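Local coordinates for protein SOXA (Paracoccus denitrificans, PDB 2C1D) that serves as the diheme subunit of the SoxAX cytochrome complex, which joins thiosulfate to a cysteine of the SoxY carrier protein in bacterial sulfur oxidation, at residues Phe32-Arg42 / His196-Gly204; Val3-Thr11 / Asp44-Asp53. All coordinates share one frame; numbering follows the deposited sequence.

Interaction 1 of 2, residues Phe32-Arg42 / His196-Gly204; sequences FDTIYSGWHFR and HLSQGQING. With HEC (heme c), chain J.
Gln199 and Phe41 bury the most surface of any residues in the contact between residues 32-42 and the loop 196-204. The loop, Gly38 and Arg42 help line the pocket of the heme c whose iron His184 binds, and Ser198 O holds that ligand's ND1.

The polar part centres on the Gln199 amide. Its NE2 donates to Thr34 O at 2.9 Å, in both the amide and the carbonyl plane, while OE1 accepts from Tyr36 N and Gln201 NE2 from opposite faces, so three bonds fix its rotation. A water bridges Tyr36 O and Gln199 N.

The same amide lies stacked on Phe32, planes 20° apart, with NE2 over the ring centre. Phe41 takes Ser198 CA over one face, 3.6 Å from the ring centroid, and turns its edge to the face of His196 in a T-shaped pair with planes at 74°. His196 NE2 is hydrogen-bonded to Asp1 N.

Ser198 OG, set between its backbone N and carbonyl carbon (chi1 75°), bonds heme O1D at 2.7 Å alongside Ser198 N, and accepts from Gly200 N in an ST turn. Arg42 NH1 bonds heme O2D of that propionate weakly. Arg42 NH2 donates to His196 O at 2.8 Å, in the carbonyl plane on a lone pair.

Strand 35-36, bordering the antiparallel sheet, pairs with strand 16-22; helix 239-251 touches Phe32 and Ile202, and Arg42 packs on strand 261-263.

Interaction 2 of 2, residues Val3-Thr11 / Asp44-Asp53; sequences VEDGLVIET and DSTRDLERDD
Asp5 and Arg51 meet in a five-residue salt-bridge network with Asp44, Arg47 and Asp48, at one end of a contact that joins the edge strand 7-9 of a three-stranded antiparallel sheet to helix 44-48 and the type I turn Asp48-Arg51.

Arg51 can be followed outward. Its CB bond leads away from residues 3-11, but the chain bends at chi3 (131°) and brings the tip back. CG lies 4.2 Å from Leu7 CD1, and NE gives its hydrogen to a water that also bonds Gly6 O and Val8 N. NH1 donates to Asp48 OD2 at 2.8 Å and more weakly to Asp5 OD2, and forms a salt bridge with Asp44 OD1 at 3.3 Å. NH2 reaches OD1 and OD2 of Asp5 from above the carboxylate plane, and makes a weak bond to Gly6 O.

Arg47 approaches the same carboxylate side-on: NE and NH2 both converge on Asp5 OD2, each at 3.1 Å, on its anti side, with the two flat groups 75° apart. Val3 CG1 covers the centre of one guanidinium face, and Arg47 NH1 is taken by Arg42 O. Gly6 N adds one more bond to Asp5 OD1. The two guanidinium groups probably keep the carboxylate ionised beside the nearby Asp44.

Further along, Leu7 CD2 touches Glu50 OE1 at 3.8 Å, while Glu50 OE2 is salt-bridged to Arg263; Ile9 CG1 instead meets the backbone Glu50 O at 3.5 Å. A single bridge between Glu10 and Asp52 follows, in which Glu10 N donates to Arg51 O. The bridge fixes the backbone of Asp52, whose side chain binds a zinc ion together with Asp55. Asp53 N closes the bridge, donating to Glu10 O at 3.1 Å, nearly along the C=O axis.

Interaction 1 is buried beside the heme, whereas interaction 2 is only partly buried and has several exposed residues. Both reach the same antiparallel sheet, at its two outermost strands, 35-36 and 7-9, and their segments alternate along the chain. Residues 32-42 run on closely into helix 44-48, and the two contacts touch directly: His40 ND1 lies 2.7 Å from Val3 O, and Trp39 packs on Gly6. The chemistry differs with place. By the heme, neutral amide bonds and aromatic packing dominate and the charged groups are a heme propionate and an arginine; at the outer contact a carboxylate-guanidinium network and a short backbone bridge, ending at a zinc site, do the work.

Interaction 1 of 2, residues Phe32-Arg42 / His196-Gly204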
loop_
_atom_site.group_PDB
_atom_site.type_symbol
_atom_site.label_atom_id
_atom_site.label_comp_id
_atom_site.label_asym_id
_atom_site.label_seq_id
_atom_site.Cartn_x
_atom_site.Cartn_y
_atom_site.Cartn_z
ATOM N N PHE A 32 10.266 -6.352 -13.394
ATOM C CA PHE A 32 9.761 -7.645 -12.957
ATOM C C PHE A 32 9.924 -8.645 -14.086
ATOM O O PHE A 32 9.772 -8.298 -15.258
ATOM C CB PHE A 32 8.247 -7.554 -12.660
ATOM C CG PHE A 32 7.878 -6.643 -11.514
ATOM C CD1 PHE A 32 8.510 -6.756 -10.277
ATOM C CD2 PHE A 32 6.832 -5.724 -11.656
ATOM C CE1 PHE A 32 8.127 -5.937 -9.195
ATOM C CE2 PHE A 32 6.440 -4.906 -10.578
ATOM C CZ PHE A 32 7.098 -5.014 -9.354
ATOM N N ASP A 33 10.193 -9.890 -13.735
ATOM C CA ASP A 33 10.149 -10.984 -14.695
ATOM C C ASP A 33 8.677 -11.302 -14.942
ATOM O O ASP A 33 8.258 -11.642 -16.051
ATOM C CB ASP A 33 10.862 -12.221 -14.123
ATOM C CG ASP A 33 12.390 -12.075 -14.107
ATOM O OD1 ASP A 33 13.055 -12.899 -13.432
ATOM O OD2 ASP A 33 13.006 -11.162 -14.711
ATOM N N THR A 34 7.894 -11.153 -13.877
ATOM C CA THR A 34 6.503 -11.560 -13.859
ATOM C C THR A 34 5.671 -10.651 -12.935
ATOM O O THR A 34 6.128 -10.294 -11.848
ATOM C CB THR A 34 6.434 -12.989 -13.342
ATOM O OG1 THR A 34 7.275 -13.839 -14.148
ATOM C CG2 THR A 34 5.042 -13.559 -13.502
ATOM N N ILE A 35 4.474 -10.276 -13.385
ATOM C CA ILE A 35 3.507 -9.628 -12.499
ATOM C C ILE A 35 2.510 -10.632 -11.963
ATOM O O ILE A 35 2.188 -11.611 -12.645
ATOM C CB ILE A 35 2.795 -8.450 -13.175
ATOM C CG1 ILE A 35 2.152 -8.859 -14.504
ATOM C CG2 ILE A 35 3.775 -7.280 -13.331
ATOM C CD1 ILE A 35 1.198 -7.814 -15.041
ATOM N N TYR A 36 2.042 -10.366 -10.737
ATOM C CA TYR A 36 1.217 -11.276 -9.967
ATOM C C TYR A 36 0.092 -10.500 -9.304
ATOM O O TYR A 36 0.289 -9.392 -8.810
ATOM C CB TYR A 36 2.004 -11.923 -8.813
ATOM C CG TYR A 36 3.160 -12.835 -9.213
ATOM C CD1 TYR A 36 4.451 -12.330 -9.329
ATOM C CD2 TYR A 36 2.963 -14.189 -9.433
ATOM C CE1 TYR A 36 5.539 -13.171 -9.702
ATOM C CE2 TYR A 36 4.039 -15.037 -9.793
ATOM C CZ TYR A 36 5.312 -14.518 -9.929
ATOM O OH TYR A 36 6.366 -15.340 -10.277
ATOM N N SER A 37 -1.066 -11.116 -9.245
ATOM C CA SER A 37 -2.110 -10.667 -8.340
ATOM C C SER A 37 -1.635 -10.846 -6.908
ATOM O O SER A 37 -0.866 -11.771 -6.614
ATOM C CB SER A 37 -3.349 -11.532 -8.540
ATOM O OG SER A 37 -4.266 -11.397 -7.483
ATOM N N GLY A 38 -2.114 -9.970 -6.032
ATOM C CA GLY A 38 -1.977 -10.119 -4.592
ATOM C C GLY A 38 -2.508 -11.410 -3.998
ATOM O O GLY A 38 -2.082 -11.810 -2.923
ATOM N N TRP A 39 -3.434 -12.071 -4.701
ATOM C CA TRP A 39 -3.919 -13.392 -4.330
ATOM C C TRP A 39 -2.782 -14.401 -4.107
ATOM O O TRP A 39 -2.842 -15.218 -3.173
ATOM C CB TRP A 39 -4.856 -13.891 -5.422
ATOM C CG TRP A 39 -5.557 -15.171 -5.181
ATOM C CD1 TRP A 39 -6.727 -15.367 -4.488
ATOM C CD2 TRP A 39 -5.186 -16.449 -5.701
ATOM N NE1 TRP A 39 -7.092 -16.691 -4.544
ATOM C CE2 TRP A 39 -6.172 -17.378 -5.286
ATOM C CE3 TRP A 39 -4.139 -16.901 -6.490
ATOM C CZ2 TRP A 39 -6.109 -18.749 -5.605
ATOM C CZ3 TRP A 39 -4.081 -18.282 -6.823
ATOM C CH2 TRP A 39 -5.072 -19.173 -6.376
ATOM N N HIS A 40 -1.759 -14.323 -4.941
ATOM C CA HIS A 40 -0.620 -15.227 -4.859
ATOM C C HIS A 40 0.174 -15.112 -3.564
ATOM O O HIS A 40 0.894 -16.034 -3.223
ATOM C CB HIS A 40 0.341 -15.031 -6.055
ATOM C CG HIS A 40 -0.026 -15.852 -7.243
ATOM N ND1 HIS A 40 0.246 -17.201 -7.326
ATOM C CD2 HIS A 40 -0.689 -15.529 -8.380
ATOM C CE1 HIS A 40 -0.234 -17.675 -8.464
ATOM N NE2 HIS A 40 -0.811 -16.685 -9.120
ATOM N N PHE A 41 0.070 -13.988 -2.868
ATOM C CA PHE A 41 0.826 -13.762 -1.634
ATOM C C PHE A 41 -0.005 -14.016 -0.380
ATOM O O PHE A 41 0.451 -13.778 0.738
ATOM C CB PHE A 41 1.339 -12.323 -1.637
ATOM C CG PHE A 41 2.213 -12.008 -2.810
ATOM C CD1 PHE A 41 1.664 -11.613 -4.007
ATOM C CD2 PHE A 41 3.594 -12.102 -2.713
ATOM C CE1 PHE A 41 2.462 -11.342 -5.090
ATOM C CE2 PHE A 41 4.401 -11.810 -3.797
ATOM C CZ PHE A 41 3.844 -11.449 -4.980
ATOM N N ARG A 42 -1.228 -14.505 -0.546
ATOM C CA ARG A 42 -2.067 -14.782 0.608
ATOM C C ARG A 42 -1.941 -16.244 1.036
ATOM O O ARG A 42 -1.516 -17.077 0.242
ATOM C CB ARG A 42 -3.518 -14.424 0.274
ATOM C CG ARG A 42 -3.681 -13.046 -0.356
ATOM C CD ARG A 42 -3.654 -11.894 0.620
ATOM N NE ARG A 42 -2.372 -11.670 1.304
ATOM C CZ ARG A 42 -1.419 -10.836 0.898
ATOM N NH1 ARG A 42 -1.537 -10.172 -0.244
ATOM N NH2 ARG A 42 -0.328 -10.659 1.641
ATOM N N HIS A 196 3.008 -10.465 4.162
ATOM C CA HIS A 196 3.734 -10.940 2.976
ATOM C C HIS A 196 3.484 -9.907 1.894
ATOM O O HIS A 196 2.335 -9.743 1.452
ATOM C CB HIS A 196 3.126 -12.283 2.529
ATOM C CG HIS A 196 3.935 -13.039 1.519
ATOM N ND1 HIS A 196 3.467 -14.199 0.942
ATOM C CD2 HIS A 196 5.186 -12.845 1.024
ATOM C CE1 HIS A 196 4.397 -14.693 0.141
ATOM N NE2 HIS A 196 5.442 -13.884 0.161
ATOM N N LEU A 197 4.548 -9.200 1.489
ATOM C CA LEU A 197 4.429 -8.116 0.558
ATOM C C LEU A 197 4.111 -8.610 -0.849
ATOM O O LEU A 197 4.810 -9.472 -1.399
ATOM C CB LEU A 197 5.707 -7.274 0.518
ATOM C CG LEU A 197 5.776 -6.167 1.561
ATOM C CD1 LEU A 197 7.213 -5.660 1.716
ATOM C CD2 LEU A 197 4.805 -5.017 1.256
ATOM N N SER A 198 3.079 -8.014 -1.436
ATOM C CA SER A 198 2.716 -8.255 -2.845
ATOM C C SER A 198 3.310 -7.172 -3.735
ATOM O O SER A 198 4.120 -6.354 -3.277
ATOM C CB SER A 198 1.192 -8.310 -2.972
ATOM O OG SER A 198 0.628 -7.039 -2.882
ATOM N N GLN A 199 2.945 -7.160 -5.013
ATOM C CA GLN A 199 3.369 -6.092 -5.897
ATOM C C GLN A 199 2.439 -4.880 -5.804
ATOM O O GLN A 199 2.560 -3.966 -6.603
ATOM C CB GLN A 199 3.469 -6.562 -7.345
ATOM C CG GLN A 199 4.585 -7.528 -7.578
ATOM C CD GLN A 199 4.529 -8.171 -8.946
ATOM O OE1 GLN A 199 3.525 -8.036 -9.654
ATOM N NE2 GLN A 199 5.640 -8.839 -9.355
ATOM N N GLY A 200 1.518 -4.906 -4.845
ATOM C CA GLY A 200 0.593 -3.807 -4.618
ATOM C C GLY A 200 -0.226 -3.502 -5.849
ATOM O O GLY A 200 -0.345 -2.339 -6.233
ATOM N N GLN A 201 -0.773 -4.545 -6.458
ATOM C CA GLN A 201 -1.617 -4.408 -7.632
ATOM C C GLN A 201 -3.057 -4.102 -7.209
ATOM O O GLN A 201 -3.470 -4.461 -6.104
ATOM C CB GLN A 201 -1.556 -5.674 -8.499
ATOM C CG GLN A 201 -0.119 -6.169 -8.906
ATOM C CD GLN A 201 0.469 -5.442 -10.105
ATOM O OE1 GLN A 201 -0.039 -4.391 -10.488
ATOM N NE2 GLN A 201 1.554 -5.998 -10.707
ATOM N N ILE A 202 -3.800 -3.464 -8.105
ATOM C CA ILE A 202 -5.206 -3.118 -7.884
ATOM C C ILE A 202 -6.155 -3.801 -8.863
ATOM O O ILE A 202 -7.322 -3.452 -8.920
ATOM C CB ILE A 202 -5.453 -1.567 -7.867
ATOM C CG1 ILE A 202 -5.151 -0.901 -9.205
ATOM C CG2 ILE A 202 -4.621 -0.908 -6.782
ATOM C CD1 ILE A 202 -5.576 0.552 -9.236
ATOM N N ASN A 203 -5.682 -4.820 -9.582
ATOM C CA ASN A 203 -6.563 -5.577 -10.473
ATOM C C ASN A 203 -7.687 -6.313 -9.736
ATOM O O ASN A 203 -8.653 -6.736 -10.363
ATOM C CB ASN A 203 -5.784 -6.589 -11.311
ATOM C CG ASN A 203 -5.306 -7.770 -10.497
ATOM O OD1 ASN A 203 -5.701 -8.947 -10.737
ATOM N ND2 ASN A 203 -4.455 -7.494 -9.542
ATOM N N GLY A 204 -7.542 -6.473 -8.428
ATOM C CA GLY A 204 -8.503 -7.173 -7.594
ATOM C C GLY A 204 -9.516 -6.282 -6.872
ATOM O O GLY A 204 -10.414 -6.795 -6.210
HETATM FE FE HEC J . 1.120 -0.883 0.002
HETATM C CHA HEC J . -1.002 -3.540 0.344
HETATM C CHB HEC J . -0.608 0.021 -2.862
HETATM C CHC HEC J . 3.088 1.842 -0.303
HETATM C CHD HEC J . 3.106 -2.047 2.500
HETATM N NA HEC J . -0.519 -1.643 -1.070
HETATM C C1A HEC J . -1.239 -2.753 -0.739
HETATM C C2A HEC J . -2.257 -2.945 -1.736
HETATM C C3A HEC J . -2.139 -1.937 -2.627
HETATM C C4A HEC J . -1.038 -1.109 -2.222
HETATM C CMA HEC J . -2.995 -1.671 -3.864
HETATM C CAA HEC J . -3.296 -4.092 -1.771
HETATM C CBA HEC J . -2.819 -5.164 -2.767
HETATM C CGA HEC J . -3.840 -6.289 -2.901
HETATM O O1A HEC J . -3.572 -7.229 -3.682
HETATM O O2A HEC J . -4.915 -6.265 -2.213
HETATM N NB HEC J . 1.219 0.609 -1.301
HETATM C C1B HEC J . 0.394 0.849 -2.389
HETATM C C2B HEC J . 0.708 2.137 -2.923
HETATM C C3B HEC J . 1.731 2.635 -2.238
HETATM C C4B HEC J . 2.047 1.703 -1.191
HETATM C CMB HEC J . 0.038 2.748 -4.156
HETATM C CAB HEC J . 2.409 4.003 -2.468
HETATM C CBB HEC J . 1.514 5.027 -2.317
HETATM N NC HEC J . 2.817 -0.223 0.935
HETATM C C1C HEC J . 3.484 0.922 0.634
HETATM C C2C HEC J . 4.608 1.065 1.538
HETATM C C3C HEC J . 4.626 -0.026 2.327
HETATM C C4C HEC J . 3.487 -0.845 1.931
HETATM C CMC HEC J . 5.559 2.281 1.477
HETATM C CAC HEC J . 5.584 -0.495 3.476
HETATM C CBC HEC J . 6.088 0.308 4.424
HETATM N ND HEC J . 1.058 -2.484 1.208
HETATM C C1D HEC J . 1.998 -2.776 2.200
HETATM C C2D HEC J . 1.615 -3.990 2.893
HETATM C C3D HEC J . 0.335 -4.436 2.228
HETATM C C4D HEC J . 0.071 -3.453 1.202
HETATM C CMD HEC J . 2.332 -4.695 4.058
HETATM C CAD HEC J . -0.494 -5.708 2.531
HETATM C CBD HEC J . 0.226 -6.907 1.886
HETATM C CGD HEC J . 0.146 -6.897 0.373
HETATM O O1D HEC J . 1.039 -6.371 -0.327
HETATM O O2D HEC J . -0.814 -7.425 -0.193
HETATM O O HOH W 1 0.714 -8.432 -6.315
HETATM O O HOH W 2 0.165 -11.675 4.449
HETATM O O HOH W 3 1.308 -16.809 0.173
#

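Interaction 2 of 2, residues Val3-Thr11 / Asp44-Asp53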
loop_
_atom_site.group_PDB
_atom_site.type_symbol
_atom_site.label_atom_id
_atom_site.label_comp_id
_atom_site.label_asym_id
_atom_site.label_seq_id
_atom_site.Cartn_x
_atom_site.Cartn_y
_atom_site.Cartn_z
ATOM N N VAL A 3 3.170 -17.858 -4.236
ATOM C CA VAL A 3 2.838 -19.281 -4.260
ATOM C C VAL A 3 2.569 -19.772 -5.697
ATOM O O VAL A 3 2.102 -19.024 -6.550
ATOM C CB VAL A 3 1.624 -19.579 -3.332
ATOM C CG1 VAL A 3 0.290 -19.135 -3.977
ATOM C CG2 VAL A 3 1.578 -21.054 -2.942
ATOM N N GLU A 4 2.917 -21.022 -5.967
ATOM C CA GLU A 4 2.481 -21.691 -7.179
ATOM C C GLU A 4 1.028 -22.124 -6.918
ATOM O O GLU A 4 0.776 -22.960 -6.042
ATOM C CB GLU A 4 3.400 -22.890 -7.464
ATOM C CG GLU A 4 3.062 -23.705 -8.720
ATOM C CD GLU A 4 3.770 -23.213 -9.974
ATOM O OE1 GLU A 4 4.783 -23.853 -10.380
ATOM O OE2 GLU A 4 3.301 -22.202 -10.563
ATOM N N ASP A 5 0.082 -21.505 -7.636
ATOM C CA ASP A 5 -1.356 -21.858 -7.564
ATOM C C ASP A 5 -2.097 -21.282 -8.781
ATOM O O ASP A 5 -1.543 -20.487 -9.537
ATOM C CB ASP A 5 -1.977 -21.354 -6.249
ATOM C CG ASP A 5 -3.200 -22.157 -5.795
ATOM O OD1 ASP A 5 -3.815 -22.906 -6.581
ATOM O OD2 ASP A 5 -3.647 -22.073 -4.636
ATOM N N GLY A 6 -3.329 -21.730 -9.005
ATOM C CA GLY A 6 -4.166 -21.198 -10.068
ATOM C C GLY A 6 -5.554 -20.874 -9.545
ATOM O O GLY A 6 -6.043 -21.543 -8.636
ATOM N N LEU A 7 -6.178 -19.844 -10.114
ATOM C CA LEU A 7 -7.478 -19.368 -9.660
ATOM C C LEU A 7 -8.541 -19.483 -10.757
ATOM O O LEU A 7 -8.472 -18.823 -11.794
ATOM C CB LEU A 7 -7.376 -17.915 -9.141
ATOM C CG LEU A 7 -8.679 -17.224 -8.717
ATOM C CD1 LEU A 7 -9.493 -18.075 -7.734
ATOM C CD2 LEU A 7 -8.376 -15.849 -8.107
ATOM N N VAL A 8 -9.536 -20.319 -10.489
ATOM C CA VAL A 8 -10.693 -20.512 -11.340
ATOM C C VAL A 8 -11.865 -20.421 -10.379
ATOM O O VAL A 8 -11.988 -21.219 -9.458
ATOM C CB VAL A 8 -10.660 -21.889 -12.037
ATOM C CG1 VAL A 8 -11.850 -22.057 -12.953
ATOM C CG2 VAL A 8 -9.373 -22.042 -12.852
ATOM N N ILE A 9 -12.702 -19.419 -10.562
ATOM C CA ILE A 9 -13.773 -19.154 -9.638
ATOM C C ILE A 9 -14.983 -19.978 -10.046
ATOM O O ILE A 9 -15.374 -19.949 -11.202
ATOM C CB ILE A 9 -14.108 -17.638 -9.613
ATOM C CG1 ILE A 9 -12.845 -16.805 -9.294
ATOM C CG2 ILE A 9 -15.200 -17.370 -8.592
ATOM C CD1 ILE A 9 -13.051 -15.294 -9.299
ATOM N N GLU A 10 -15.563 -20.720 -9.106
ATOM C CA GLU A 10 -16.884 -21.315 -9.318
ATOM C C GLU A 10 -17.963 -20.258 -9.188
ATOM O O GLU A 10 -18.043 -19.584 -8.184
ATOM C CB GLU A 10 -17.181 -22.424 -8.304
ATOM C CG GLU A 10 -16.247 -23.609 -8.379
ATOM C CD GLU A 10 -16.735 -24.805 -7.589
ATOM O OE1 GLU A 10 -16.082 -25.844 -7.737
ATOM O OE2 GLU A 10 -17.746 -24.713 -6.833
ATOM N N THR A 11 -18.816 -20.148 -10.202
ATOM C CA THR A 11 -19.903 -19.180 -10.200
ATOM C C THR A 11 -21.236 -19.798 -10.622
ATOM O O THR A 11 -21.321 -20.978 -10.964
ATOM C CB THR A 11 -19.586 -18.009 -11.153
ATOM O OG1 THR A 11 -19.964 -18.357 -12.495
ATOM C CG2 THR A 11 -18.090 -17.720 -11.223
ATOM N N ASP A 44 -3.414 -20.064 2.115
ATOM C CA ASP A 44 -4.390 -20.833 1.336
ATOM C C ASP A 44 -5.818 -20.617 1.804
ATOM O O ASP A 44 -6.734 -20.610 0.982
ATOM C CB ASP A 44 -4.109 -22.349 1.291
ATOM C CG ASP A 44 -5.135 -23.092 0.411
ATOM O OD1 ASP A 44 -5.318 -22.664 -0.783
ATOM O OD2 ASP A 44 -5.841 -24.058 0.844
ATOM N N SER A 45 -6.026 -20.445 3.104
ATOM C CA SER A 45 -7.387 -20.267 3.599
ATOM C C SER A 45 -7.980 -18.949 3.052
ATOM O O SER A 45 -9.172 -18.876 2.749
ATOM C CB SER A 45 -7.463 -20.359 5.132
ATOM O OG SER A 45 -7.547 -19.083 5.756
ATOM N N THR A 46 -7.150 -17.921 2.885
ATOM C CA THR A 46 -7.646 -16.658 2.327
ATOM C C THR A 46 -7.840 -16.790 0.797
ATOM O O THR A 46 -8.829 -16.311 0.253
ATOM C CB THR A 46 -6.677 -15.528 2.647
ATOM O OG1 THR A 46 -6.541 -15.396 4.068
ATOM C CG2 THR A 46 -7.234 -14.190 2.165
ATOM N N ARG A 47 -6.905 -17.462 0.127
ATOM C CA ARG A 47 -6.998 -17.710 -1.315
ATOM C C ARG A 47 -8.297 -18.454 -1.625
ATOM O O ARG A 47 -8.968 -18.156 -2.605
ATOM C CB ARG A 47 -5.789 -18.514 -1.820
ATOM C CG ARG A 47 -4.490 -17.711 -1.868
ATOM C CD ARG A 47 -3.420 -18.238 -2.811
ATOM N NE ARG A 47 -3.242 -19.690 -2.735
ATOM C CZ ARG A 47 -2.514 -20.328 -1.802
ATOM N NH1 ARG A 47 -1.910 -19.665 -0.816
ATOM N NH2 ARG A 47 -2.397 -21.656 -1.851
ATOM N N ASP A 48 -8.662 -19.393 -0.746
ATOM C CA ASP A 48 -9.866 -20.207 -0.955
ATOM C C ASP A 48 -11.136 -19.355 -0.932
ATOM O O ASP A 48 -12.102 -19.677 -1.614
ATOM C CB ASP A 48 -9.948 -21.355 0.077
ATOM C CG ASP A 48 -9.045 -22.545 -0.291
ATOM O OD1 ASP A 48 -9.022 -23.589 0.435
ATOM O OD2 ASP A 48 -8.325 -22.576 -1.304
ATOM N N LEU A 49 -11.130 -18.264 -0.166
ATOM C CA LEU A 49 -12.300 -17.382 -0.114
ATOM C C LEU A 49 -12.651 -16.726 -1.447
ATOM O O LEU A 49 -13.768 -16.289 -1.637
ATOM C CB LEU A 49 -12.108 -16.298 0.923
ATOM C CG LEU A 49 -11.983 -16.853 2.336
ATOM C CD1 LEU A 49 -11.700 -15.714 3.251
ATOM C CD2 LEU A 49 -13.260 -17.592 2.735
ATOM N N GLU A 50 -11.704 -16.645 -2.362
ATOM C CA GLU A 50 -11.977 -16.020 -3.661
ATOM C C GLU A 50 -12.341 -17.057 -4.727
ATOM O O GLU A 50 -12.784 -16.678 -5.827
ATOM C CB GLU A 50 -10.769 -15.189 -4.098
ATOM C CG GLU A 50 -11.050 -14.268 -5.258
ATOM C CD GLU A 50 -9.989 -13.194 -5.463
ATOM O OE1 GLU A 50 -9.883 -12.709 -6.611
ATOM O OE2 GLU A 50 -9.272 -12.815 -4.500
ATOM N N ARG A 51 -12.130 -18.350 -4.411
ATOM C CA ARG A 51 -12.280 -19.448 -5.384
ATOM C C ARG A 51 -13.700 -19.764 -5.777
ATOM O O ARG A 51 -13.905 -20.440 -6.780
ATOM C CB ARG A 51 -11.719 -20.773 -4.877
ATOM C CG ARG A 51 -10.275 -20.753 -4.658
ATOM C CD ARG A 51 -9.686 -22.090 -4.196
ATOM N NE ARG A 51 -8.579 -22.257 -5.096
ATOM C CZ ARG A 51 -7.316 -22.159 -4.819
ATOM N NH1 ARG A 51 -6.849 -22.068 -3.592
ATOM N NH2 ARG A 51 -6.491 -22.251 -5.833
ATOM N N ASP A 52 -14.665 -19.352 -4.968
ATOM C CA ASP A 52 -16.041 -19.450 -5.401
ATOM C C ASP A 52 -16.966 -18.438 -4.765
ATOM O O ASP A 52 -16.832 -18.063 -3.599
ATOM C CB ASP A 52 -16.573 -20.850 -5.183
ATOM C CG ASP A 52 -16.724 -21.160 -3.767
ATOM O OD1 ASP A 52 -15.687 -21.407 -3.121
ATOM O OD2 ASP A 52 -17.846 -21.119 -3.220
ATOM N N ASP A 53 -17.939 -18.015 -5.556
ATOM C CA ASP A 53 -18.818 -16.934 -5.178
ATOM C C ASP A 53 -19.631 -17.220 -3.945
ATOM O O ASP A 53 -19.970 -16.290 -3.221
ATOM C CB ASP A 53 -19.754 -16.612 -6.336
ATOM C CG ASP A 53 -19.020 -15.962 -7.513
ATOM O OD1 ASP A 53 -17.839 -15.587 -7.363
ATOM O OD2 ASP A 53 -19.552 -15.807 -8.620
HETATM O O HOH W 4 -9.068 -22.222 -8.221
#